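Local coordinates for sensor protein (Geobacter sulfurreducens, PDB 3H7M) that forms the sensor domain of a probable histidine kinase, a periplasmic-binding-protein-like fold expected to detect an extracellular signal and relay it to the kinase part, at residues R11-G16 against R70-Q75; A34-E39 against E222-K227; H98-R103 against R186-Q191; E113-R118 against C159-V164. One frame throughout, in Å; residues are numbered along the deposited sequence.

Interaction 1 of 4, residues R11-G16 against R70-Q75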
loop_
_atom_site.group_PDB
_atom_site.type_symbol
_atom_site.label_atom_id
_atom_site.label_comp_id
_atom_site.label_asym_id
_atom_site.label_seq_id
_atom_site.Cartn_x
_atom_site.Cartn_y
_atom_site.Cartn_z
ATOM N N ARG A 11 7.379 4.410 25.551
ATOM C CA ARG A 11 6.686 3.140 25.377
ATOM C C ARG A 11 6.819 2.732 23.907
ATOM O O ARG A 11 6.252 3.383 23.029
ATOM C CB ARG A 11 5.202 3.303 25.713
ATOM C CG ARG A 11 4.364 2.061 25.427
ATOM C CD ARG A 11 2.894 2.271 25.776
ATOM N NE ARG A 11 2.152 1.009 25.772
ATOM C CZ ARG A 11 2.418 -0.021 26.573
ATOM N NH1 ARG A 11 3.412 0.052 27.452
ATOM N NH2 ARG A 11 1.691 -1.130 26.493
ATOM N N THR A 12 7.565 1.666 23.636
ATOM C CA THR A 12 7.749 1.196 22.265
ATOM C C THR A 12 6.487 1.275 21.411
ATOM O O THR A 12 5.433 0.747 21.784
ATOM C CB THR A 12 8.230 -0.266 22.232
ATOM O OG1 THR A 12 9.619 -0.319 22.583
ATOM C CG2 THR A 12 8.022 -0.871 20.835
ATOM N N ILE A 13 6.596 1.943 20.268
ATOM C CA ILE A 13 5.464 2.044 19.354
ATOM C C ILE A 13 5.547 0.858 18.401
ATOM O O ILE A 13 6.602 0.595 17.801
ATOM C CB ILE A 13 5.493 3.338 18.529
ATOM C CG1 ILE A 13 5.183 4.528 19.427
ATOM C CG2 ILE A 13 4.470 3.277 17.417
ATOM C CD1 ILE A 13 6.305 4.858 20.368
ATOM N N VAL A 14 4.440 0.136 18.285
ATOM C CA VAL A 14 4.391 -1.025 17.413
ATOM C C VAL A 14 3.806 -0.647 16.074
ATOM O O VAL A 14 2.667 -0.182 15.990
ATOM C CB VAL A 14 3.570 -2.137 18.022
ATOM C CG1 VAL A 14 3.415 -3.275 17.023
ATOM C CG2 VAL A 14 4.277 -2.631 19.260
ATOM N N VAL A 15 4.599 -0.868 15.031
ATOM C CA VAL A 15 4.212 -0.510 13.678
ATOM C C VAL A 15 3.694 -1.649 12.816
ATOM O O VAL A 15 4.406 -2.627 12.531
ATOM C CB VAL A 15 5.375 0.154 12.945
ATOM C CG1 VAL A 15 4.858 0.822 11.678
ATOM C CG2 VAL A 15 6.052 1.158 13.865
ATOM N N GLY A 16 2.444 -1.503 12.394
ATOM C CA GLY A 16 1.838 -2.514 11.558
ATOM C C GLY A 16 2.020 -2.182 10.089
ATOM O O GLY A 16 2.255 -1.024 9.721
ATOM N N ARG A 70 -3.361 -4.272 18.729
ATOM C CA ARG A 70 -2.230 -5.198 18.637
ATOM C C ARG A 70 -1.014 -4.448 18.114
ATOM O O ARG A 70 0.128 -4.845 18.353
ATOM C CB ARG A 70 -2.566 -6.356 17.698
ATOM C CG ARG A 70 -3.821 -7.107 18.081
ATOM C CD ARG A 70 -4.104 -8.226 17.112
ATOM N NE ARG A 70 -5.230 -9.033 17.560
ATOM C CZ ARG A 70 -5.459 -10.277 17.154
ATOM N NH1 ARG A 70 -4.633 -10.856 16.288
ATOM N NH2 ARG A 70 -6.504 -10.949 17.621
ATOM N N VAL A 71 -1.278 -3.371 17.379
ATOM C CA VAL A 71 -0.237 -2.512 16.838
ATOM C C VAL A 71 -0.720 -1.098 17.084
ATOM O O VAL A 71 -1.920 -0.850 17.172
ATOM C CB VAL A 71 -0.025 -2.723 15.330
ATOM C CG1 VAL A 71 0.219 -4.189 15.062
ATOM C CG2 VAL A 71 -1.222 -2.206 14.536
ATOM N N ASP A 72 0.202 -0.157 17.168
ATOM C CA ASP A 72 -0.208 1.195 17.455
ATOM C C ASP A 72 -0.395 2.097 16.258
ATOM O O ASP A 72 -0.998 3.160 16.375
ATOM C CB ASP A 72 0.793 1.792 18.434
ATOM C CG ASP A 72 1.080 0.853 19.597
ATOM O OD1 ASP A 72 0.120 0.485 20.313
ATOM O OD2 ASP A 72 2.258 0.476 19.789
ATOM N N VAL A 73 0.093 1.666 15.101
ATOM C CA VAL A 73 0.000 2.482 13.893
ATOM C C VAL A 73 0.302 1.699 12.617
ATOM O O VAL A 73 1.020 0.688 12.635
ATOM C CB VAL A 73 0.994 3.657 13.985
ATOM C CG1 VAL A 73 2.377 3.127 14.301
ATOM C CG2 VAL A 73 1.015 4.440 12.692
ATOM N N LEU A 74 -0.251 2.173 11.509
ATOM C CA LEU A 74 -0.021 1.547 10.221
ATOM C C LEU A 74 0.734 2.597 9.443
ATOM O O LEU A 74 0.265 3.737 9.323
ATOM C CB LEU A 74 -1.340 1.205 9.531
ATOM C CG LEU A 74 -2.236 0.206 10.278
ATOM C CD1 LEU A 74 -3.378 -0.176 9.369
ATOM C CD2 LEU A 74 -1.465 -1.043 10.691
ATOM N N GLN A 75 1.908 2.214 8.936
ATOM C CA GLN A 75 2.768 3.143 8.198
ATOM C C GLN A 75 2.362 3.412 6.772
ATOM O O GLN A 75 2.779 4.400 6.189
ATOM C CB GLN A 75 4.228 2.655 8.201
ATOM C CG GLN A 75 4.405 1.133 8.153
ATOM C CD GLN A 75 5.839 0.693 7.874
ATOM O OE1 GLN A 75 6.807 1.326 8.308
ATOM N NE2 GLN A 75 5.974 -0.414 7.156
#

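Interaction 2 of 4, residues A34-E39 against E222-K227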
loop_
_atom_site.group_PDB
_atom_site.type_symbol
_atom_site.label_atom_id
_atom_site.label_comp_id
_atom_site.label_asym_id
_atom_site.label_seq_id
_atom_site.Cartn_x
_atom_site.Cartn_y
_atom_site.Cartn_z
ATOM N N ALA A 34 11.484 -4.054 5.533
ATOM C CA ALA A 34 12.167 -3.235 4.539
ATOM C C ALA A 34 11.211 -2.401 3.697
ATOM O O ALA A 34 9.994 -2.628 3.679
ATOM C CB ALA A 34 13.007 -4.148 3.603
ATOM N N GLY A 35 11.779 -1.440 2.983
ATOM C CA GLY A 35 10.968 -0.615 2.116
ATOM C C GLY A 35 10.884 0.847 2.463
ATOM O O GLY A 35 11.331 1.271 3.540
ATOM N N TYR A 36 10.315 1.604 1.525
ATOM C CA TYR A 36 10.100 3.037 1.640
ATOM C C TYR A 36 9.429 3.383 2.989
ATOM O O TYR A 36 9.934 4.209 3.731
ATOM C CB TYR A 36 9.222 3.495 0.465
ATOM C CG TYR A 36 8.725 4.924 0.512
ATOM C CD1 TYR A 36 7.369 5.209 0.746
ATOM C CD2 TYR A 36 9.596 5.995 0.278
ATOM C CE1 TYR A 36 6.892 6.554 0.730
ATOM C CE2 TYR A 36 9.136 7.324 0.264
ATOM C CZ TYR A 36 7.781 7.597 0.483
ATOM O OH TYR A 36 7.315 8.904 0.400
ATOM N N ASN A 37 8.315 2.728 3.302
ATOM C CA ASN A 37 7.589 2.985 4.541
ATOM C C ASN A 37 8.486 2.809 5.753
ATOM O O ASN A 37 8.537 3.667 6.643
ATOM C CB ASN A 37 6.366 2.053 4.670
ATOM C CG ASN A 37 5.307 2.276 3.558
ATOM O OD1 ASN A 37 5.430 3.152 2.708
ATOM N ND2 ASN A 37 4.261 1.473 3.586
ATOM N N VAL A 38 9.201 1.695 5.766
ATOM C CA VAL A 38 10.108 1.328 6.854
ATOM C C VAL A 38 11.187 2.384 7.074
ATOM O O VAL A 38 11.426 2.852 8.182
ATOM C CB VAL A 38 10.728 -0.061 6.530
ATOM C CG1 VAL A 38 11.850 -0.421 7.490
ATOM C CG2 VAL A 38 9.628 -1.114 6.633
ATOM N N GLU A 39 11.825 2.773 6.000
ATOM C CA GLU A 39 12.856 3.771 6.065
ATOM C C GLU A 39 12.256 5.092 6.581
ATOM O O GLU A 39 12.859 5.811 7.388
ATOM C CB GLU A 39 13.416 3.948 4.669
ATOM C CG GLU A 39 14.874 4.266 4.634
ATOM C CD GLU A 39 15.510 3.846 3.331
ATOM O OE1 GLU A 39 15.274 2.678 2.931
ATOM O OE2 GLU A 39 16.244 4.679 2.736
ATOM N N GLU A 222 12.895 13.645 0.793
ATOM C CA GLU A 222 13.208 13.447 -0.613
ATOM C C GLU A 222 14.388 12.485 -0.772
ATOM O O GLU A 222 14.411 11.677 -1.699
ATOM C CB GLU A 222 13.528 14.786 -1.295
ATOM C CG GLU A 222 12.351 15.773 -1.355
ATOM C CD GLU A 222 11.104 15.213 -2.038
ATOM O OE1 GLU A 222 11.214 14.226 -2.814
ATOM O OE2 GLU A 222 10.009 15.783 -1.803
ATOM N N ALA A 223 15.361 12.569 0.133
ATOM C CA ALA A 223 16.530 11.693 0.076
ATOM C C ALA A 223 16.070 10.263 0.153
ATOM O O ALA A 223 16.549 9.408 -0.589
ATOM C CB ALA A 223 17.484 11.976 1.226
ATOM N N ILE A 224 15.124 10.004 1.046
ATOM C CA ILE A 224 14.619 8.651 1.180
ATOM C C ILE A 224 13.794 8.275 -0.032
ATOM O O ILE A 224 13.936 7.171 -0.570
ATOM C CB ILE A 224 13.777 8.498 2.443
ATOM C CG1 ILE A 224 14.672 8.663 3.685
ATOM C CG2 ILE A 224 13.127 7.127 2.457
ATOM C CD1 ILE A 224 13.934 8.843 5.003
ATOM N N ARG A 225 12.943 9.197 -0.480
ATOM C CA ARG A 225 12.093 8.909 -1.627
ATOM C C ARG A 225 12.886 8.672 -2.905
ATOM O O ARG A 225 12.555 7.790 -3.681
ATOM C CB ARG A 225 11.075 10.029 -1.877
ATOM C CG ARG A 225 10.053 9.671 -2.962
ATOM C CD ARG A 225 8.945 10.705 -3.087
ATOM N NE ARG A 225 9.433 11.984 -3.584
ATOM C CZ ARG A 225 9.628 12.252 -4.868
ATOM N NH1 ARG A 225 9.376 11.325 -5.787
ATOM N NH2 ARG A 225 10.057 13.455 -5.234
ATOM N N ALA A 226 13.930 9.452 -3.130
ATOM C CA ALA A 226 14.704 9.287 -4.351
ATOM C C ALA A 226 15.275 7.869 -4.466
ATOM O O ALA A 226 15.501 7.377 -5.560
ATOM C CB ALA A 226 15.824 10.317 -4.402
ATOM N N LYS A 227 15.499 7.220 -3.327
ATOM C CA LYS A 227 16.046 5.867 -3.310
ATOM C C LYS A 227 15.136 4.883 -4.041
ATOM O O LYS A 227 15.608 4.041 -4.815
ATOM C CB LYS A 227 16.255 5.403 -1.861
ATOM C CG LYS A 227 16.730 3.958 -1.692
ATOM C CD LYS A 227 17.032 3.654 -0.221
ATOM C CE LYS A 227 17.601 2.245 -0.006
ATOM N NZ LYS A 227 17.892 2.016 1.439
#

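Interaction 3 of 4, residues H98-R103 against R186-Q191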
loop_
_atom_site.group_PDB
_atom_site.type_symbol
_atom_site.label_atom_id
_atom_site.label_comp_id
_atom_site.label_asym_id
_atom_site.label_seq_id
_atom_site.Cartn_x
_atom_site.Cartn_y
_atom_site.Cartn_z
ATOM N N HIS A 98 -3.096 3.514 -9.583
ATOM C CA HIS A 98 -3.371 2.122 -9.908
ATOM C C HIS A 98 -3.191 1.936 -11.393
ATOM O O HIS A 98 -2.954 2.881 -12.145
ATOM C CB HIS A 98 -4.786 1.710 -9.555
ATOM C CG HIS A 98 -4.995 1.449 -8.105
ATOM N ND1 HIS A 98 -5.163 2.461 -7.188
ATOM C CD2 HIS A 98 -5.064 0.289 -7.413
ATOM C CE1 HIS A 98 -5.329 1.933 -5.987
ATOM N NE2 HIS A 98 -5.274 0.618 -6.096
ATOM N N ALA A 99 -3.310 0.700 -11.827
ATOM C CA ALA A 99 -3.159 0.445 -13.236
ATOM C C ALA A 99 -3.802 -0.868 -13.577
ATOM O O ALA A 99 -4.035 -1.708 -12.704
ATOM C CB ALA A 99 -1.696 0.418 -13.595
ATOM N N ILE A 100 -4.155 -1.008 -14.845
ATOM C CA ILE A 100 -4.708 -2.257 -15.310
ATOM C C ILE A 100 -3.547 -2.962 -16.018
ATOM O O ILE A 100 -2.859 -2.394 -16.877
ATOM C CB ILE A 100 -5.861 -2.055 -16.292
ATOM C CG1 ILE A 100 -7.065 -1.449 -15.565
ATOM C CG2 ILE A 100 -6.231 -3.398 -16.920
ATOM C CD1 ILE A 100 -8.169 -1.002 -16.518
ATOM N N PHE A 101 -3.346 -4.198 -15.616
ATOM C CA PHE A 101 -2.296 -5.061 -16.128
ATOM C C PHE A 101 -2.925 -6.180 -16.971
ATOM O O PHE A 101 -4.033 -6.656 -16.670
ATOM C CB PHE A 101 -1.538 -5.683 -14.940
ATOM C CG PHE A 101 -0.674 -4.704 -14.191
ATOM C CD1 PHE A 101 0.631 -4.443 -14.613
ATOM C CD2 PHE A 101 -1.166 -4.028 -13.075
ATOM C CE1 PHE A 101 1.429 -3.532 -13.939
ATOM C CE2 PHE A 101 -0.367 -3.115 -12.397
ATOM C CZ PHE A 101 0.933 -2.868 -12.832
ATOM N N ALA A 102 -2.199 -6.606 -18.000
ATOM C CA ALA A 102 -2.648 -7.676 -18.887
ATOM C C ALA A 102 -1.449 -8.378 -19.517
ATOM O O ALA A 102 -0.355 -7.814 -19.554
ATOM C CB ALA A 102 -3.520 -7.095 -19.995
ATOM N N ARG A 103 -1.662 -9.592 -20.033
ATOM C CA ARG A 103 -0.595 -10.307 -20.725
ATOM C C ARG A 103 -0.459 -9.551 -22.033
ATOM O O ARG A 103 -1.447 -9.002 -22.516
ATOM C CB ARG A 103 -0.971 -11.766 -20.961
ATOM C CG ARG A 103 -1.163 -12.545 -19.670
ATOM C CD ARG A 103 -1.465 -14.017 -19.920
ATOM N NE ARG A 103 -2.678 -14.171 -20.710
ATOM C CZ ARG A 103 -3.913 -14.136 -20.217
ATOM N NH1 ARG A 103 -4.124 -13.962 -18.914
ATOM N NH2 ARG A 103 -4.940 -14.269 -21.042
ATOM N N ARG A 186 -3.044 2.942 -17.328
ATOM C CA ARG A 186 -2.247 3.555 -16.289
ATOM C C ARG A 186 -2.913 4.720 -15.569
ATOM O O ARG A 186 -4.086 5.028 -15.792
ATOM C CB ARG A 186 -0.911 3.993 -16.896
ATOM C CG ARG A 186 -0.153 2.838 -17.567
ATOM C CD ARG A 186 0.232 3.160 -18.995
ATOM N NE ARG A 186 1.220 4.230 -19.056
ATOM C CZ ARG A 186 2.415 4.173 -18.477
ATOM N NH1 ARG A 186 2.766 3.096 -17.790
ATOM N NH2 ARG A 186 3.262 5.190 -18.587
ATOM N N SER A 187 -2.139 5.338 -14.683
ATOM C CA SER A 187 -2.554 6.488 -13.882
ATOM C C SER A 187 -4.043 6.644 -13.549
ATOM O O SER A 187 -4.554 7.770 -13.471
ATOM C CB SER A 187 -2.042 7.777 -14.537
ATOM O OG SER A 187 -0.621 7.818 -14.541
ATOM N N ILE A 188 -4.745 5.532 -13.351
ATOM C CA ILE A 188 -6.143 5.644 -12.998
ATOM C C ILE A 188 -6.314 5.406 -11.498
ATOM O O ILE A 188 -5.618 4.586 -10.908
ATOM C CB ILE A 188 -7.031 4.648 -13.797
ATOM C CG1 ILE A 188 -6.747 3.207 -13.381
ATOM C CG2 ILE A 188 -6.790 4.818 -15.289
ATOM C CD1 ILE A 188 -7.689 2.202 -14.025
ATOM N N ALA A 189 -7.223 6.166 -10.889
ATOM C CA ALA A 189 -7.553 6.077 -9.456
ATOM C C ALA A 189 -6.423 6.302 -8.438
ATOM O O ALA A 189 -6.066 5.372 -7.722
ATOM C CB ALA A 189 -8.241 4.726 -9.167
ATOM N N ALA A 190 -5.897 7.529 -8.361
ATOM C CA ALA A 190 -4.819 7.881 -7.418
ATOM C C ALA A 190 -5.242 7.859 -5.938
ATOM O O ALA A 190 -6.339 8.270 -5.595
ATOM C CB ALA A 190 -4.251 9.250 -7.766
ATOM N N GLN A 191 -4.361 7.390 -5.061
ATOM C CA GLN A 191 -4.676 7.310 -3.636
ATOM C C GLN A 191 -3.713 8.087 -2.747
ATOM O O GLN A 191 -2.533 8.247 -3.084
ATOM C CB GLN A 191 -4.674 5.853 -3.188
ATOM C CG GLN A 191 -5.623 4.986 -3.963
ATOM C CD GLN A 191 -7.041 5.464 -3.819
ATOM O OE1 GLN A 191 -7.599 5.457 -2.719
ATOM N NE2 GLN A 191 -7.636 5.897 -4.926
#

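Interaction 4 of 4, residues E113-R118 against C159-V164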
loop_
_atom_site.group_PDB
_atom_site.type_symbol
_atom_site.label_atom_id
_atom_site.label_comp_id
_atom_site.label_asym_id
_atom_site.label_seq_id
_atom_site.Cartn_x
_atom_site.Cartn_y
_atom_site.Cartn_z
ATOM N N GLU A 113 -13.789 0.527 -17.297
ATOM C CA GLU A 113 -15.146 0.230 -17.729
ATOM C C GLU A 113 -15.065 -0.923 -18.727
ATOM O O GLU A 113 -15.991 -1.736 -18.842
ATOM C CB GLU A 113 -15.788 1.453 -18.385
ATOM C CG GLU A 113 -15.076 1.977 -19.617
ATOM C CD GLU A 113 -13.644 2.385 -19.340
ATOM O OE1 GLU A 113 -13.387 2.995 -18.275
ATOM O OE2 GLU A 113 -12.778 2.102 -20.198
ATOM N N ASP A 114 -13.937 -0.993 -19.432
ATOM C CA ASP A 114 -13.705 -2.038 -20.425
ATOM C C ASP A 114 -13.505 -3.392 -19.761
ATOM O O ASP A 114 -13.372 -4.413 -20.437
ATOM C CB ASP A 114 -12.482 -1.698 -21.279
ATOM C CG ASP A 114 -12.653 -0.404 -22.050
ATOM O OD1 ASP A 114 -11.681 0.043 -22.700
ATOM O OD2 ASP A 114 -13.763 0.165 -22.006
ATOM N N LEU A 115 -13.500 -3.396 -18.433
ATOM C CA LEU A 115 -13.324 -4.625 -17.668
ATOM C C LEU A 115 -14.637 -5.277 -17.271
ATOM O O LEU A 115 -14.645 -6.327 -16.622
ATOM C CB LEU A 115 -12.500 -4.344 -16.407
ATOM C CG LEU A 115 -10.964 -4.406 -16.526
ATOM C CD1 LEU A 115 -10.457 -3.620 -17.749
ATOM C CD2 LEU A 115 -10.349 -3.866 -15.244
ATOM N N ARG A 116 -15.750 -4.646 -17.636
ATOM C CA ARG A 116 -17.062 -5.202 -17.314
ATOM C C ARG A 116 -17.211 -6.473 -18.131
ATOM O O ARG A 116 -16.967 -6.469 -19.341
ATOM C CB ARG A 116 -18.176 -4.210 -17.676
ATOM C CG ARG A 116 -18.495 -3.178 -16.592
ATOM C CD ARG A 116 -19.755 -3.551 -15.800
ATOM N NE ARG A 116 -19.976 -2.677 -14.642
ATOM C CZ ARG A 116 -19.992 -1.346 -14.700
ATOM N NH1 ARG A 116 -19.799 -0.721 -15.870
ATOM N NH2 ARG A 116 -20.190 -0.641 -13.580
ATOM N N GLY A 117 -17.585 -7.560 -17.465
ATOM C CA GLY A 117 -17.747 -8.824 -18.156
ATOM C C GLY A 117 -16.485 -9.667 -18.246
ATOM O O GLY A 117 -16.532 -10.807 -18.710
ATOM N N ARG A 118 -15.356 -9.118 -17.804
ATOM C CA ARG A 118 -14.097 -9.845 -17.848
ATOM C C ARG A 118 -13.644 -10.286 -16.475
ATOM O O ARG A 118 -14.022 -9.703 -15.469
ATOM C CB ARG A 118 -13.047 -8.993 -18.536
ATOM C CG ARG A 118 -13.432 -8.741 -19.975
ATOM C CD ARG A 118 -12.465 -7.842 -20.713
ATOM N NE ARG A 118 -12.891 -7.640 -22.096
ATOM C CZ ARG A 118 -13.189 -8.626 -22.934
ATOM N NH1 ARG A 118 -13.107 -9.890 -22.532
ATOM N NH2 ARG A 118 -13.579 -8.349 -24.172
ATOM N N CYS A 159 -6.822 -15.557 -15.287
ATOM C CA CYS A 159 -7.849 -14.518 -15.233
ATOM C C CYS A 159 -7.574 -13.634 -16.441
ATOM O O CYS A 159 -6.584 -13.864 -17.139
ATOM C CB CYS A 159 -7.784 -13.723 -13.914
ATOM S SG CYS A 159 -6.206 -12.909 -13.491
ATOM N N ASP A 160 -8.417 -12.638 -16.711
ATOM C CA ASP A 160 -8.194 -11.814 -17.897
ATOM C C ASP A 160 -7.424 -10.536 -17.706
ATOM O O ASP A 160 -6.727 -10.083 -18.614
ATOM C CB ASP A 160 -9.527 -11.464 -18.587
ATOM C CG ASP A 160 -10.332 -12.695 -18.965
ATOM O OD1 ASP A 160 -9.754 -13.638 -19.561
ATOM O OD2 ASP A 160 -11.546 -12.711 -18.667
ATOM N N TYR A 161 -7.589 -9.920 -16.548
ATOM C CA TYR A 161 -6.900 -8.670 -16.256
ATOM C C TYR A 161 -6.688 -8.649 -14.785
ATOM O O TYR A 161 -7.250 -9.481 -14.052
ATOM C CB TYR A 161 -7.752 -7.461 -16.617
ATOM C CG TYR A 161 -7.961 -7.293 -18.091
ATOM C CD1 TYR A 161 -7.015 -6.637 -18.870
ATOM C CD2 TYR A 161 -9.087 -7.840 -18.723
ATOM C CE1 TYR A 161 -7.173 -6.526 -20.248
ATOM C CE2 TYR A 161 -9.257 -7.739 -20.107
ATOM C CZ TYR A 161 -8.298 -7.080 -20.862
ATOM O OH TYR A 161 -8.458 -6.960 -22.219
ATOM N N ALA A 162 -5.849 -7.719 -14.359
ATOM C CA ALA A 162 -5.603 -7.531 -12.939
ATOM C C ALA A 162 -5.451 -6.041 -12.757
ATOM O O ALA A 162 -4.946 -5.347 -13.645
ATOM C CB ALA A 162 -4.340 -8.251 -12.495
ATOM N N VAL A 163 -5.924 -5.551 -11.617
ATOM C CA VAL A 163 -5.833 -4.134 -11.278
ATOM C C VAL A 163 -5.107 -4.036 -9.938
ATOM O O VAL A 163 -5.591 -4.537 -8.922
ATOM C CB VAL A 163 -7.242 -3.494 -11.163
ATOM C CG1 VAL A 163 -7.151 -2.153 -10.438
ATOM C CG2 VAL A 163 -7.849 -3.301 -12.567
ATOM N N VAL A 164 -3.927 -3.426 -9.936
ATOM C CA VAL A 164 -3.172 -3.299 -8.694
ATOM C C VAL A 164 -2.397 -2.018 -8.760
ATOM O O VAL A 164 -2.351 -1.375 -9.814
ATOM C CB VAL A 164 -2.184 -4.467 -8.473
ATOM C CG1 VAL A 164 -2.902 -5.785 -8.537
ATOM C CG2 VAL A 164 -1.088 -4.416 -9.504
#

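Interaction 1 of 4, residues R11-G16 against R70-Q75
The carboxylate of Asp72 reaches across to the backbone of Val14, where OD2 accepts the amide N at 2.7 Å in a nearly straight bond (167°). That oxygen is met on its anti side, 18° out of the carboxylate plane, and it also rests against CB of Val14. The same residue answers with its own backbone: Asp72 N donates to Val14 O at 2.7 Å, and Val73 N adds a weak bond to that carbonyl. Val14 is thus gripped at both polar atoms. Beyond it the pairing becomes regular parallel sheet, strand 13-18 beside strand 73-78, with Gly16 N bonded to Val73 O at 2.6 Å; in the solute-binding-protein fold these are neighbouring strands of the first lobe, with helices 36-48 and 62-67 packed against them. CG1 of Val14, trans to the backbone N (chi1 174°), meets CG1 of Val71 at 3.9 Å, the two side chains crossing at about a right angle. On the face shared by Val15 and Val73 the valines lie alongside each other, and CG1 of Val15 touches CG of Gln75 at 3.6 Å. The amide end of Gln75 is held elsewhere, by Glu25 and Thr41.

Interaction 2 of 4, residues A34-E39 against E222-K227
NZ of Lys227 forms a salt bridge to Glu39 OE1 at 3.1 Å, on the syn side and 30° out of the carboxylate plane, with a weak second bond to OE2. The lysine is fully extended, and the side chains of Glu39 and Lys227 cross at about a right angle. Lys227 has a second conformer, so the bridge is doubtful in that respect. Beneath it Glu39 slides past Ile224 in the opposite direction, its CB 3.9 Å from Ile224 CG2, and Ile224 is buried against Leu40 and Ala43. Here the last helix of the solute-binding-protein fold packs against the first turn of helix 36-48, whose N-cap position is taken by Gly35. One turn before Glu39, CE2 of Tyr36 comes to 3.9 Å from the backbone CA of Arg225, which sits at the edge of the ring, near its plane, with CB and CG of the arginine just beyond. Tyrosine and arginine run side by side in the same direction, ring and guanidinium planes 78° apart. The ring reaches this place because Tyr36 CG stands trans to the backbone N (chi1 172°), and its hydroxyl goes on to the carbonyl of His93 in the long strand 87-103. The arginine is fixed from its own helix: NH2 of Arg225 lies 2.8 Å from Glu222 OE1, and NE bonds side-on to the same oxygen from the opposite face of the carboxylate plane. Val231 O and Glu233 also hold Arg225, tying helix 220-227 to the C-terminal tail.

Interaction 3 of 4, residues H98-R103 against R186-Q191
His98 and Ile188 form an antiparallel hydrogen-bonded pair, in which His98 N donates to Ile188 O at 3.0 Å and the return bond from Ile188 N is weak, the backbone changing direction at Ser187 and Ala189. The imidazole of His98 follows this bent path: its ND1 donates to Ala189 O at 3.1 Å, with an angle of 155° at the hydrogen, and the acceptor lies 17° out of the ring plane. CG of Gln191 comes up to the ring edge, in plane, 3.7 Å from His98 CE1. The amide of Gln191 is turned 67° from the ring, and the bend of its chain at chi2 carries NE2 back to a weak bond with Ala189 O. Two residues along from His98, CD1 of Ile188 meets Ile100 CG1 at 4.0 Å, the side chains crossing at a slant. Ile127 and Met128 of helix 127-133 also touch His98. Because ND1 is the donor to Ala189 O, that nitrogen must carry a proton. Its N-H bond would restrict rotation of the imidazole and tie the irregular backbone around Ala189 to strand 87-103, while the weak Gln191 bond adds a second donor to the same carbonyl.

Interaction 4 of 4, residues E113-R118 against C159-V164
Arg118 lays its aliphatic chain beside the ring of Tyr161, the two side chains crossing at a slant, with CD of Arg118 3.3 Å from Tyr161 CE2. The guanidinium plane is turned 58° from the ring, and the methylenes do most of the touching. From CG to NE the arginine is extended (chi2 177°, chi3 180°), which carries it along the CD2-CE2 side of the ring. Leu115 takes a different position on the same tyrosine, placing CD1 over one ring face, while its CG lies 4.4 Å from Tyr161 CB. The other methyl of the leucine, CD2, is directed to Val163, two residues on from the tyrosine, whose CB likewise points toward the loop, and meets Val163 CG2 at 3.7 Å. Asp160 lies against the backbone and CB of Arg118, with OD2 4.0 Å from that CB, but this oxygen is bonded to the backbone N of Lys119. Leu115 and Arg118 are brought to the strand together by a type II beta turn, closed by Arg118 N bonding to Leu115 O at 3.1 Å, with Gly117 at its third position. Leu115 also touches Ile100 and Val120. The arrangement belongs to the second lobe of the solute-binding-protein fold, where the loop entering strand 120-123 packs over one face of the sheet, on strand 161-165.

The four contacts divide between the two ends of an elongated chain. Interactions 1 and 2 touch through Gln75 against Asn37 and Val38, their centres 19 Å apart, whereas interactions 3 and 4, with centres 11 Å apart, lie on neighbouring strands 87-103 and 161-165 of one sheet. Between interactions 1 and 4 the centres are 35 Å apart, on opposite sides of the chain's centre. The segments of interactions 1 and 2 alternate along the chain; interaction 1 closes before 3 and 4 open, interaction 4 is nested inside 3, and both lie within the loop closed by interaction 2. Helix 220-227 thus returns to the first lobe, as in two-lobed periplasmic binding proteins, with long strands 87-103 and 181-198 linking the lobes.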